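PDB 6SER: START domain-containing protein 10, which binds phosphatidylcholine and phosphatidylethanolamine and transfers them between membranes, selecting species with a palmitoyl or stearoyl chain at sn-1 and an unsaturated chain at sn-2. Local coordinates for residues 111-116 against 132-137; 125-130 against 159-164; 163-168 against 253-258. All blocks are in the same frame, centred on the assembly; numbering follows the deposited sequence.

Contact 1. Residues 111-116 against 132-137; sequences NADVGY and TLRSWL
Residues 112-116 and 132-137 run antiparallel, with Asp113-Arg134 and Gly115-Thr132 as hydrogen-bonded pairs and Ala112-Ser135 and Val114-Leu133 as non-hydrogen-bonded ones. The short axes come within 4.7 Å of each other. At the open end Asn111 O takes two donors: Trp136 N at 3.2 Å and Ser135 OG at 2.6 Å. They reach it from opposite faces of its carbonyl plane. The Asn111 side chain adds a third link. Its CG lies between the backbone N and the carbonyl carbon (chi1 62°), which swings the amide across to the partner strand. ND2 then donates to Trp136 O at 2.8 Å, almost in the amide plane.

The Trp136 indole lies flat against this strand end. Asn111 CB stands over its five-membered ring, 3.9 Å from the centroid, in a CH-pi contact. Asn111 O and Ala112 N lie over the same face. The Asp113 carboxylate meets the ring at its edge, with OD1 3.5 Å from CZ3 of Trp136. This is the hairpin of strands 112-119 and 127-139 in the curved sheet of the START helix-grip fold. One face bears Ala112, Val114, Leu133 and Ser135; Val114 and Leu133 touch Leu108, Leu133 also Val22, and Leu133 and Ser135 Pro25. The other bears Asp113, Thr132 and Arg134.

Arg134 bends at chi3 (78°), bringing its guanidinium back beside the Asp113 carboxylate. OD2 of Asp113 forms a salt bridge to NH1 of Arg134 at 2.9 Å. OD1 sits above one guanidinium face, toward its rim, and the two planar groups are turned 64° apart. NH1 also pairs with Asp104, whose carboxylate lies close to that of Asp113. The arginine probably offsets the charge of both acids. Triethylene glycol, probably from the crystallisation liquor, lies beside Arg134.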
ATOM      1  N   ASN A 111       5.346  -0.773 -15.466  1.00 28.67           N
ATOM      2  CA  ASN A 111       5.184  -1.190 -14.073  1.00 28.60           C
ATOM      3  C   ASN A 111       4.938   0.006 -13.147  1.00 29.86           C
ATOM      4  O   ASN A 111       5.350  -0.002 -11.988  1.00 27.74           O
ATOM      5  CB  ASN A 111       6.394  -2.000 -13.592  1.00 23.37           C
ATOM      6  CG  ASN A 111       7.696  -1.206 -13.631  1.00 27.01           C
ATOM      7  OD1 ASN A 111       7.944  -0.438 -14.555  1.00 30.00           O
ATOM      8  ND2 ASN A 111       8.536  -1.393 -12.613  1.00 27.82           N
ATOM      9  N   ALA A 112       4.247   1.046 -13.623  1.00 24.83           N
ATOM     10  CA  ALA A 112       3.869   2.155 -12.744  1.00 27.22           C
ATOM     11  C   ALA A 112       2.555   2.753 -13.216  1.00 30.34           C
ATOM     12  O   ALA A 112       2.398   3.018 -14.409  1.00 28.14           O
ATOM     13  CB  ALA A 112       4.941   3.247 -12.704  1.00 22.33           C
ATOM     14  N   ASP A 113       1.623   2.976 -12.290  1.00 21.41           N
ATOM     15  CA  ASP A 113       0.352   3.575 -12.661  1.00 30.73           C
ATOM     16  C   ASP A 113      -0.120   4.520 -11.558  1.00 32.06           C
ATOM     17  O   ASP A 113       0.560   4.738 -10.551  1.00 31.21           O
ATOM     18  CB  ASP A 113      -0.687   2.494 -13.004  1.00 30.55           C
ATOM     19  CG  ASP A 113      -1.038   1.602 -11.837  1.00 33.86           C
ATOM     20  OD1 ASP A 113      -0.651   1.909 -10.693  1.00 38.42           O
ATOM     21  OD2 ASP A 113      -1.712   0.575 -12.070  1.00 43.52           O
ATOM     22  N   VAL A 114      -1.294   5.101 -11.784  1.00 26.37           N
ATOM     23  CA  VAL A 114      -1.931   6.033 -10.866  1.00 24.13           C
ATOM     24  C   VAL A 114      -3.328   5.508 -10.574  1.00 23.06           C
ATOM     25  O   VAL A 114      -4.052   5.114 -11.494  1.00 28.03           O
ATOM     26  CB  VAL A 114      -1.993   7.461 -11.450  1.00 22.80           C
ATOM     27  CG1 VAL A 114      -2.525   8.450 -10.397  1.00 22.76           C
ATOM     28  CG2 VAL A 114      -0.628   7.883 -11.948  1.00 28.18           C
ATOM     29  N   GLY A 115      -3.716   5.528  -9.294  1.00 24.12           N
ATOM     30  CA  GLY A 115      -4.971   4.934  -8.885  1.00 26.43           C
ATOM     31  C   GLY A 115      -5.622   5.673  -7.737  1.00 28.09           C
ATOM     32  O   GLY A 115      -5.056   6.605  -7.143  1.00 20.53           O
ATOM     33  N   TYR A 116      -6.839   5.219  -7.424  1.00 24.13           N
ATOM     34  CA  TYR A 116      -7.749   5.877  -6.506  1.00 26.18           C
ATOM     35  C   TYR A 116      -8.238   4.866  -5.489  1.00 26.82           C
ATOM     36  O   TYR A 116      -8.498   3.711  -5.830  1.00 31.50           O
ATOM     37  CB  TYR A 116      -8.956   6.466  -7.247  1.00 26.18           C
ATOM     38  CG  TYR A 116      -9.938   7.131  -6.324  1.00 27.27           C
ATOM     39  CD1 TYR A 116      -9.748   8.451  -5.911  1.00 26.03           C
ATOM     40  CD2 TYR A 116     -11.050   6.453  -5.861  1.00 29.26           C
ATOM     41  CE1 TYR A 116     -10.630   9.073  -5.066  1.00 29.91           C
ATOM     42  CE2 TYR A 116     -11.942   7.072  -5.026  1.00 30.20           C
ATOM     43  CZ  TYR A 116     -11.722   8.382  -4.621  1.00 32.87           C
ATOM     44  OH  TYR A 116     -12.602   9.005  -3.771  1.00 25.74           O
ATOM     45  N   THR A 132      -2.746   7.904  -5.584  1.00 24.75           N
ATOM     46  CA  THR A 132      -1.370   7.462  -5.391  1.00 29.47           C
ATOM     47  C   THR A 132      -0.728   7.052  -6.710  1.00 27.00           C
ATOM     48  O   THR A 132      -1.399   6.554  -7.617  1.00 25.09           O
ATOM     49  CB  THR A 132      -1.287   6.277  -4.408  1.00 31.84           C
ATOM     50  OG1 THR A 132      -2.149   5.229  -4.858  1.00 32.45           O
ATOM     51  CG2 THR A 132      -1.704   6.698  -3.005  1.00 22.81           C
ATOM     52  N   LEU A 133       0.580   7.271  -6.805  1.00 24.90           N
ATOM     53  CA  LEU A 133       1.392   6.665  -7.846  1.00 22.46           C
ATOM     54  C   LEU A 133       1.952   5.361  -7.293  1.00 28.84           C
ATOM     55  O   LEU A 133       2.631   5.359  -6.264  1.00 27.83           O
ATOM     56  CB  LEU A 133       2.510   7.606  -8.291  1.00 25.38           C
ATOM     57  CG  LEU A 133       3.370   7.223  -9.504  1.00 33.74           C
ATOM     58  CD1 LEU A 133       4.118   8.444  -9.977  1.00 27.93           C
ATOM     59  CD2 LEU A 133       4.379   6.119  -9.192  1.00 27.67           C
ATOM     60  N   ARG A 134       1.651   4.259  -7.961  1.00 26.92           N
ATOM     61  CA  ARG A 134       2.037   2.926  -7.524  1.00 25.38           C
ATOM     62  C   ARG A 134       3.042   2.363  -8.515  1.00 27.77           C
ATOM     63  O   ARG A 134       2.892   2.553  -9.727  1.00 28.86           O
ATOM     64  CB  ARG A 134       0.798   2.005  -7.438  1.00 27.14           C
ATOM     65  CG  ARG A 134       1.047   0.636  -6.828  1.00 37.09           C
ATOM     66  CD  ARG A 134      -0.264  -0.104  -6.554  1.00 38.32           C
ATOM     67  NE  ARG A 134      -0.862  -0.694  -7.757  1.00 59.26           N
ATOM     68  CZ  ARG A 134      -1.820  -0.124  -8.492  1.00 54.91           C
ATOM     69  NH1 ARG A 134      -2.304  -0.753  -9.564  1.00 43.09           N
ATOM     70  NH2 ARG A 134      -2.299   1.071  -8.165  1.00 56.37           N
ATOM     71  N   SER A 135       4.065   1.672  -8.009  1.00 26.71           N
ATOM     72  CA  SER A 135       5.001   0.979  -8.884  1.00 25.21           C
ATOM     73  C   SER A 135       5.448  -0.331  -8.257  1.00 26.77           C
ATOM     74  O   SER A 135       5.556  -0.444  -7.034  1.00 29.60           O
ATOM     75  CB  SER A 135       6.222   1.829  -9.200  1.00 24.01           C
ATOM     76  OG  SER A 135       6.932   1.258 -10.288  1.00 29.03           O
ATOM     77  N   TRP A 136       5.715  -1.319  -9.107  1.00 24.82           N
ATOM     78  CA  TRP A 136       5.962  -2.681  -8.659  1.00 27.66           C
ATOM     79  C   TRP A 136       7.157  -3.277  -9.383  1.00 28.71           C
ATOM     80  O   TRP A 136       7.448  -2.927 -10.529  1.00 29.80           O
ATOM     81  CB  TRP A 136       4.731  -3.570  -8.870  1.00 24.20           C
ATOM     82  CG  TRP A 136       4.112  -3.484 -10.233  1.00 25.78           C
ATOM     83  CD1 TRP A 136       4.307  -4.350 -11.275  1.00 23.54           C
ATOM     84  CD2 TRP A 136       3.169  -2.504 -10.698  1.00 24.98           C
ATOM     85  NE1 TRP A 136       3.549  -3.967 -12.359  1.00 24.79           N
ATOM     86  CE2 TRP A 136       2.849  -2.834 -12.036  1.00 25.36           C
ATOM     87  CE3 TRP A 136       2.565  -1.384 -10.117  1.00 25.97           C
ATOM     88  CZ2 TRP A 136       1.946  -2.082 -12.799  1.00 28.81           C
ATOM     89  CZ3 TRP A 136       1.680  -0.628 -10.880  1.00 22.98           C
ATOM     90  CH2 TRP A 136       1.378  -0.981 -12.202  1.00 28.87           C
ATOM     91  N   LEU A 137       7.846  -4.193  -8.698  1.00 33.14           N
ATOM     92  CA  LEU A 137       9.059  -4.797  -9.231  1.00 30.95           C
ATOM     93  C   LEU A 137       9.290  -6.187  -8.651  1.00 37.70           C
ATOM     94  O   LEU A 137       9.589  -6.321  -7.455  1.00 35.50           O
ATOM     95  CB  LEU A 137      10.273  -3.909  -8.936  1.00 30.51           C
ATOM     96  CG  LEU A 137      11.591  -4.297  -9.609  1.00 41.55           C
ATOM     97  CD1 LEU A 137      11.436  -4.259 -11.129  1.00 33.39           C
ATOM     98  CD2 LEU A 137      12.714  -3.372  -9.160  1.00 43.62           C
TER

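Contact 2. Residues 125-130 against 159-164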
ATOM      1  N   LEU A 125     -16.061  10.832  12.200  1.00 40.69           N
ATOM      2  CA  LEU A 125     -15.054  11.105  11.162  1.00 41.60           C
ATOM      3  C   LEU A 125     -15.657  11.005   9.777  1.00 41.34           C
ATOM      4  O   LEU A 125     -16.607  10.313   9.588  1.00 40.31           O
ATOM      5  CB  LEU A 125     -13.931  10.094  11.283  1.00 39.50           C
ATOM      6  CG  LEU A 125     -13.164  10.100  12.586  1.00 44.38           C
ATOM      7  CD1 LEU A 125     -12.400   8.832  12.700  1.00 46.57           C
ATOM      8  CD2 LEU A 125     -12.227  11.268  12.673  1.00 37.24           C
ATOM      9  N   LYS A 126     -15.067  11.702   8.849  1.00 33.21           N
ATOM     10  CA  LYS A 126     -15.569  11.514   7.483  1.00 46.21           C
ATOM     11  C   LYS A 126     -14.789  10.407   6.759  1.00 42.71           C
ATOM     12  O   LYS A 126     -13.810   9.963   7.253  1.00 33.04           O
ATOM     13  CB  LYS A 126     -15.970  12.825   6.822  1.00 42.42           C
ATOM     14  CG  LYS A 126     -14.932  13.708   6.214  1.00 41.88           C
ATOM     15  CD  LYS A 126     -15.301  15.157   6.387  1.00 46.90           C
ATOM     16  CE  LYS A 126     -16.489  15.635   5.609  1.00 42.34           C
ATOM     17  NZ  LYS A 126     -16.265  16.945   4.998  1.00 33.17           N
ATOM     18  N   ASN A 127     -15.302   9.967   5.631  1.00 32.76           N
ATOM     19  CA  ASN A 127     -14.610   8.960   4.819  1.00 37.07           C
ATOM     20  C   ASN A 127     -13.407   9.615   4.151  1.00 33.61           C
ATOM     21  O   ASN A 127     -13.394  10.773   3.991  1.00 32.59           O
ATOM     22  CB  ASN A 127     -15.565   8.273   3.851  1.00 38.94           C
ATOM     23  CG  ASN A 127     -16.738   7.604   4.512  1.00 40.30           C
ATOM     24  OD1 ASN A 127     -16.628   7.051   5.567  1.00 39.12           O
ATOM     25  ND2 ASN A 127     -17.866   7.632   3.867  1.00 36.11           N
ATOM     26  N   ARG A 128     -12.430   8.822   3.788  1.00 35.11           N
ATOM     27  CA  ARG A 128     -11.147   9.299   3.257  1.00 34.19           C
ATOM     28  C   ARG A 128     -10.874   8.745   1.871  1.00 31.79           C
ATOM     29  O   ARG A 128     -11.368   7.765   1.563  1.00 30.91           O
ATOM     30  CB  ARG A 128     -10.043   8.870   4.202  1.00 32.70           C
ATOM     31  CG  ARG A 128      -9.644   9.964   5.161  1.00 47.29           C
ATOM     32  CD  ARG A 128      -9.995   9.701   6.577  1.00 42.53           C
ATOM     33  NE  ARG A 128      -9.486  10.825   7.282  1.00 63.36           N
ATOM     34  CZ  ARG A 128     -10.114  11.470   8.211  1.00 33.50           C
ATOM     35  NH1 ARG A 128     -11.275  11.070   8.628  1.00 40.37           N
ATOM     36  NH2 ARG A 128      -9.554  12.505   8.723  1.00 53.71           N
ATOM     37  N   ASP A 129     -10.057   9.423   1.112  1.00 29.56           N
ATOM     38  CA  ASP A 129      -9.631   8.999  -0.228  1.00 27.51           C
ATOM     39  C   ASP A 129      -8.186   9.398  -0.471  1.00 27.42           C
ATOM     40  O   ASP A 129      -7.749  10.304   0.088  1.00 24.53           O
ATOM     41  CB  ASP A 129     -10.608   9.420  -1.322  1.00 30.93           C
ATOM     42  CG  ASP A 129     -10.739  10.885  -1.631  1.00 34.17           C
ATOM     43  OD1 ASP A 129     -10.238  11.688  -0.914  1.00 27.25           O
ATOM     44  OD2 ASP A 129     -11.363  11.159  -2.555  1.00 26.53           O
ATOM     45  N   VAL A 130      -7.547   8.677  -1.343  1.00 25.69           N
ATOM     46  CA  VAL A 130      -6.157   8.905  -1.759  1.00 26.55           C
ATOM     47  C   VAL A 130      -6.013   8.722  -3.252  1.00 33.27           C
ATOM     48  O   VAL A 130      -6.679   7.948  -3.820  1.00 25.20           O
ATOM     49  CB  VAL A 130      -5.173   7.978  -1.042  1.00 27.85           C
ATOM     50  CG1 VAL A 130      -4.945   8.391   0.370  1.00 24.76           C
ATOM     51  CG2 VAL A 130      -5.554   6.532  -1.111  1.00 21.91           C
ATOM     52  N   LYS A 159     -15.715  17.429  -1.341  1.00 37.51           N
ATOM     53  CA  LYS A 159     -16.116  18.077  -0.097  1.00 40.86           C
ATOM     54  C   LYS A 159     -16.586  17.058   0.935  1.00 35.10           C
ATOM     55  O   LYS A 159     -16.432  17.287   2.139  1.00 33.68           O
ATOM     56  CB  LYS A 159     -17.207  19.122  -0.354  1.00 45.72           C
ATOM     57  CG  LYS A 159     -18.611  18.550  -0.347  1.00 56.38           C
ATOM     58  CD  LYS A 159     -19.663  19.628  -0.180  1.00 61.00           C
ATOM     59  CE  LYS A 159     -19.817  20.443  -1.442  1.00 65.13           C
ATOM     60  NZ  LYS A 159     -21.106  21.189  -1.433  1.00 75.59           N
ATOM     61  N   ASP A 160     -17.122  15.916   0.491  1.00 31.13           N
ATOM     62  CA  ASP A 160     -17.641  14.909   1.412  1.00 32.02           C
ATOM     63  C   ASP A 160     -16.570  13.970   1.963  1.00 38.73           C
ATOM     64  O   ASP A 160     -16.853  13.225   2.912  1.00 37.17           O
ATOM     65  CB  ASP A 160     -18.741  14.090   0.726  1.00 42.99           C
ATOM     66  CG  ASP A 160     -18.367  13.674  -0.688  1.00 43.90           C
ATOM     67  OD1 ASP A 160     -18.428  12.467  -0.988  1.00 65.31           O
ATOM     68  OD2 ASP A 160     -18.001  14.555  -1.495  1.00 49.32           O
ATOM     69  N   LEU A 161     -15.353  13.999   1.419  1.00 32.41           N
ATOM     70  CA  LEU A 161     -14.290  13.084   1.819  1.00 33.14           C
ATOM     71  C   LEU A 161     -13.041  13.869   2.186  1.00 34.54           C
ATOM     72  O   LEU A 161     -12.696  14.851   1.527  1.00 27.94           O
ATOM     73  CB  LEU A 161     -13.926  12.095   0.692  1.00 35.04           C
ATOM     74  CG  LEU A 161     -14.739  10.828   0.408  1.00 42.80           C
ATOM     75  CD1 LEU A 161     -15.658  10.525   1.546  1.00 41.93           C
ATOM     76  CD2 LEU A 161     -15.528  11.002  -0.852  1.00 40.43           C
ATOM     77  N   VAL A 162     -12.322  13.367   3.155  1.00 25.25           N
ATOM     78  CA  VAL A 162     -11.047  13.993   3.518  1.00 29.80           C
ATOM     79  C   VAL A 162      -9.990  13.413   2.601  1.00 27.54           C
ATOM     80  O   VAL A 162      -9.939  12.275   2.507  1.00 32.72           O
ATOM     81  CB  VAL A 162     -10.717  13.718   4.985  1.00 33.73           C
ATOM     82  CG1 VAL A 162      -9.332  14.171   5.338  1.00 26.28           C
ATOM     83  CG2 VAL A 162     -11.729  14.368   5.879  1.00 33.65           C
ATOM     84  N   ARG A 163      -9.237  14.236   1.920  1.00 27.36           N
ATOM     85  CA  ARG A 163      -8.145  13.726   1.086  1.00 26.53           C
ATOM     86  C   ARG A 163      -6.940  13.448   1.955  1.00 29.33           C
ATOM     87  O   ARG A 163      -6.349  14.317   2.379  1.00 35.10           O
ATOM     88  CB  ARG A 163      -7.776  14.660  -0.051  1.00 29.85           C
ATOM     89  CG  ARG A 163      -6.715  14.076  -0.959  1.00 33.50           C
ATOM     90  CD  ARG A 163      -7.363  12.940  -1.672  1.00 31.47           C
ATOM     91  NE  ARG A 163      -7.431  13.532  -2.935  1.00 45.03           N
ATOM     92  CZ  ARG A 163      -8.447  13.737  -3.689  1.00 30.61           C
ATOM     93  NH1 ARG A 163      -9.644  13.313  -3.413  1.00 51.67           N
ATOM     94  NH2 ARG A 163      -8.221  14.338  -4.806  1.00 34.32           N
ATOM     95  N   ALA A 164      -6.620  12.202   2.148  1.00 29.83           N
ATOM     96  CA  ALA A 164      -5.446  11.793   2.912  1.00 25.14           C
ATOM     97  C   ALA A 164      -4.222  11.806   2.015  1.00 30.22           C
ATOM     98  O   ALA A 164      -4.322  11.976   0.851  1.00 25.72           O
ATOM     99  CB  ALA A 164      -5.685  10.454   3.491  1.00 33.08           C
TER
HETATM  100  O   HOH W   1     -17.611  11.061   4.379  1.00 38.35           O
HETATM  101  O   HOH W   2     -11.432  14.281  -1.063  1.00 34.56           O
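Asp129 holds CG between its backbone N and carbonyl carbon (chi1 68°), while Arg163 extends CG opposite its own N (chi1 -176°) and then bends at chi2 and chi3. These torsions bring carboxylate and guanidinium together in a salt bridge. NH1 of Arg163 donates to OD1 of Asp129 at 3.0 Å in a nearly straight bond (177°). The acceptor lies in the guanidinium plane, but the donor approaches from above the carboxylate plane. The second link, from NH1 of Arg163 to OD2 of Asp129, is weak. OD2 has another partner in Tyr116 OH.

The backbones run parallel. Val162 N donates to Asn127 O at 2.9 Å, Asp129 N to Val162 O, and Ala164 N to Asp129 O. In this sheet it is the parallel pair; the other strand pairs are antiparallel. Here strands 127-139 and 161-175 meet directly, although both also pair with strand 142-151.

On the Arg128 side of the sheet, Val162 lies alongside the arginine, with its CB over one guanidinium face. NH2 of Arg128 bonds to Pro191 O. Lys126 crosses Val162 at about a right angle. The bent lysine chain carries NZ on to a hydrogen bond with Lys159 O at 2.9 Å. A water bridges the same end, accepting from Asn127 N at 2.8 Å and donating to Asp160 O at 2.7 Å. Further along, Val130 CG1 packs on Ala164 CB at 3.8 Å.

Contact 3. Residues 163-168 against 253-258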
ATOM      1  N   ARG A 163      -9.237  14.236   1.920  1.00 27.36           N
ATOM      2  CA  ARG A 163      -8.145  13.726   1.086  1.00 26.53           C
ATOM      3  C   ARG A 163      -6.940  13.448   1.955  1.00 29.33           C
ATOM      4  O   ARG A 163      -6.349  14.317   2.379  1.00 35.10           O
ATOM      5  CB  ARG A 163      -7.776  14.660  -0.051  1.00 29.85           C
ATOM      6  CG  ARG A 163      -6.715  14.076  -0.959  1.00 33.50           C
ATOM      7  CD  ARG A 163      -7.363  12.940  -1.672  1.00 31.47           C
ATOM      8  NE  ARG A 163      -7.431  13.532  -2.935  1.00 45.03           N
ATOM      9  CZ  ARG A 163      -8.447  13.737  -3.689  1.00 30.61           C
ATOM     10  NH1 ARG A 163      -9.644  13.313  -3.413  1.00 51.67           N
ATOM     11  NH2 ARG A 163      -8.221  14.338  -4.806  1.00 34.32           N
ATOM     12  N   ALA A 164      -6.620  12.202   2.148  1.00 29.83           N
ATOM     13  CA  ALA A 164      -5.446  11.793   2.912  1.00 25.14           C
ATOM     14  C   ALA A 164      -4.222  11.806   2.015  1.00 30.22           C
ATOM     15  O   ALA A 164      -4.322  11.976   0.851  1.00 25.72           O
ATOM     16  CB  ALA A 164      -5.685  10.454   3.491  1.00 33.08           C
ATOM     17  N   VAL A 165      -3.097  11.678   2.649  1.00 23.99           N
ATOM     18  CA  VAL A 165      -1.806  11.700   1.955  1.00 26.16           C
ATOM     19  C   VAL A 165      -1.000  10.482   2.359  1.00 31.45           C
ATOM     20  O   VAL A 165      -0.707  10.296   3.472  1.00 28.78           O
ATOM     21  CB  VAL A 165      -0.998  12.963   2.245  1.00 29.99           C
ATOM     22  CG1 VAL A 165       0.334  12.924   1.560  1.00 27.69           C
ATOM     23  CG2 VAL A 165      -1.730  14.232   1.968  1.00 24.56           C
ATOM     24  N   SER A 166      -0.675   9.691   1.386  1.00 30.47           N
ATOM     25  CA  SER A 166       0.221   8.557   1.581  1.00 28.25           C
ATOM     26  C   SER A 166       1.646   9.050   1.343  1.00 30.31           C
ATOM     27  O   SER A 166       2.062   9.228   0.196  1.00 28.96           O
ATOM     28  CB  SER A 166      -0.162   7.411   0.644  1.00 32.01           C
ATOM     29  OG  SER A 166       0.919   6.491   0.506  1.00 31.19           O
ATOM     30  N   ILE A 167       2.383   9.265   2.420  1.00 29.45           N
ATOM     31  CA  ILE A 167       3.781   9.755   2.321  1.00 33.58           C
ATOM     32  C   ILE A 167       4.615   8.655   1.680  1.00 32.40           C
ATOM     33  O   ILE A 167       5.346   8.950   0.826  1.00 54.89           O
ATOM     34  CB  ILE A 167       4.373  10.266   3.647  1.00 31.15           C
ATOM     35  CG1 ILE A 167       3.591  11.440   4.198  1.00 35.64           C
ATOM     36  CG2 ILE A 167       5.806  10.644   3.500  1.00 23.03           C
ATOM     37  CD1 ILE A 167       2.595  11.074   5.180  1.00 38.85           C
ATOM     38  N   GLN A 168       4.409   7.433   2.100  1.00 34.92           N
ATOM     39  CA  GLN A 168       5.057   6.249   1.542  1.00 34.35           C
ATOM     40  C   GLN A 168       4.333   5.039   2.088  1.00 35.90           C
ATOM     41  O   GLN A 168       4.082   5.014   3.211  1.00 41.91           O
ATOM     42  CB  GLN A 168       6.513   6.191   1.938  1.00 28.30           C
ATOM     43  CG  GLN A 168       7.093   4.828   1.784  1.00 52.66           C
ATOM     44  CD  GLN A 168       8.460   4.713   2.400  1.00 53.47           C
ATOM     45  OE1 GLN A 168       8.682   4.977   3.560  1.00 52.59           O
ATOM     46  NE2 GLN A 168       9.398   4.351   1.569  1.00 59.90           N
ATOM     47  N   SER A 253       0.871  16.323 -10.263  1.00 34.25           N
ATOM     48  CA  SER A 253       1.454  17.298  -9.353  1.00 40.00           C
ATOM     49  C   SER A 253       1.794  16.632  -8.031  1.00 32.55           C
ATOM     50  O   SER A 253       1.190  15.628  -7.641  1.00 39.24           O
ATOM     51  CB  SER A 253       0.509  18.486  -9.098  1.00 31.39           C
ATOM     52  OG  SER A 253       0.556  19.397 -10.170  1.00 44.44           O
ATOM     53  N   VAL A 254       2.774  17.216  -7.346  1.00 38.20           N
ATOM     54  CA  VAL A 254       3.196  16.740  -6.034  1.00 38.05           C
ATOM     55  C   VAL A 254       2.082  16.928  -5.018  1.00 41.14           C
ATOM     56  O   VAL A 254       1.405  17.961  -4.997  1.00 40.82           O
ATOM     57  CB  VAL A 254       4.460  17.496  -5.590  1.00 51.94           C
ATOM     58  CG1 VAL A 254       4.603  17.461  -4.078  1.00 53.38           C
ATOM     59  CG2 VAL A 254       5.673  16.909  -6.251  1.00 54.41           C
ATOM     60  N   GLN A 255       1.904  15.938  -4.146  1.00 37.10           N
ATOM     61  CA  GLN A 255       1.021  16.052  -2.988  1.00 44.22           C
ATOM     62  C   GLN A 255       1.868  16.203  -1.731  1.00 48.26           C
ATOM     63  O   GLN A 255       2.485  15.236  -1.272  1.00 49.54           O
ATOM     64  CB  GLN A 255       0.106  14.841  -2.854  1.00 39.50           C
ATOM     65  CG  GLN A 255      -0.666  14.871  -1.553  1.00 33.02           C
ATOM     66  CD  GLN A 255      -1.710  15.969  -1.553  1.00 42.25           C
ATOM     67  OE1 GLN A 255      -2.659  15.939  -2.347  1.00 35.05           O
ATOM     68  NE2 GLN A 255      -1.535  16.957  -0.677  1.00 43.95           N
ATOM     69  N   HIS A 256       1.870  17.402  -1.159  1.00 52.39           N
ATOM     70  CA  HIS A 256       2.607  17.656   0.070  1.00 56.32           C
ATOM     71  C   HIS A 256       1.858  17.118   1.281  1.00 48.92           C
ATOM     72  O   HIS A 256       0.625  17.190   1.354  1.00 44.77           O
ATOM     73  CB  HIS A 256       2.846  19.153   0.244  1.00 61.10           C
ATOM     74  CG  HIS A 256       3.739  19.745  -0.797  1.00 62.19           C
ATOM     75  ND1 HIS A 256       5.063  19.385  -0.932  1.00 67.42           N
ATOM     76  CD2 HIS A 256       3.503  20.680  -1.747  1.00 65.65           C
ATOM     77  CE1 HIS A 256       5.603  20.074  -1.920  1.00 75.45           C
ATOM     78  NE2 HIS A 256       4.678  20.865  -2.435  1.00 70.87           N
ATOM     79  N   ALA A 257       2.615  16.578   2.238  1.00 63.63           N
ATOM     80  CA  ALA A 257       2.011  16.116   3.485  1.00 68.75           C
ATOM     81  C   ALA A 257       1.456  17.284   4.281  1.00 73.01           C
ATOM     82  O   ALA A 257       0.411  17.167   4.932  1.00 76.04           O
ATOM     83  CB  ALA A 257       3.039  15.348   4.317  1.00 60.04           C
ATOM     84  N   ASP A 258       2.147  18.420   4.237  1.00 88.52           N
ATOM     85  CA  ASP A 258       1.742  19.640   4.918  1.00 90.25           C
ATOM     86  C   ASP A 258       2.063  20.810   4.004  1.00 90.87           C
ATOM     87  O   ASP A 258       3.194  20.929   3.523  1.00 90.43           O
ATOM     88  CB  ASP A 258       2.457  19.779   6.269  1.00 88.99           C
ATOM     89  CG  ASP A 258       3.895  19.287   6.224  1.00100.23           C
ATOM     90  OD1 ASP A 258       4.601  19.416   7.246  1.00106.41           O
ATOM     91  OD2 ASP A 258       4.323  18.783   5.162  1.00110.78           O
TER
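Gln255 lays its side chain obliquely across Val165. Its CB points toward the strand, and CG is placed opposite the backbone N (chi1 172°). CG rests against both valine methyls, 3.7 Å from Val165 CG2 and 3.8 Å from Val165 CG1. The chain bends at chi2, and CD stays near Val165 CG2. At the tip NE2 also lies near that methyl. NE2 donates to His256 O at 3.0 Å, and the acceptor is nearly in the amide plane. This local bond probably helps to fix the rotation of the amide beside the valine.

Beyond it the contact is thin and apolar. Val165 CG1 approaches Ala257 CA, and Ile167 CG1 touches Ala257 CB at 3.9 Å. The tail is also tied down by Lys192 NZ, which bonds to Ala257 O.

The short, weakly bonded strand 253-254 pairs antiparallel with strand 142-151, and Gln255 continues over Ser149 and Lys151 of that strand. Val165 lies between strands 142-151 and 181-190, just before a classic beta bulge where Ile167 and Gln168 both face Gln188.

All three contacts involve one curled sheet; in contact 3 a loop packs on it. Strand 127-139 serves contacts 1 and 2, pairing antiparallel with 112-119 in the first and parallel with 161-175 in the second. Their centres are about 21 Å apart, and their segments alternate along the chain. Tyr116 OH of contact 1 probably bonds to Asp129 OD2 of contact 2. Contacts 2 and 3 share Arg163 and Ala164, and their centres lie about 13 Å apart. Contact 3 comes last and brings in residues 253-258, near the modelled chain's end. Thr132 and Ser166 touch between contacts 1 and 3. The three contacts link the hairpin and parallel pair of the lipid-carrying START domain to this segment.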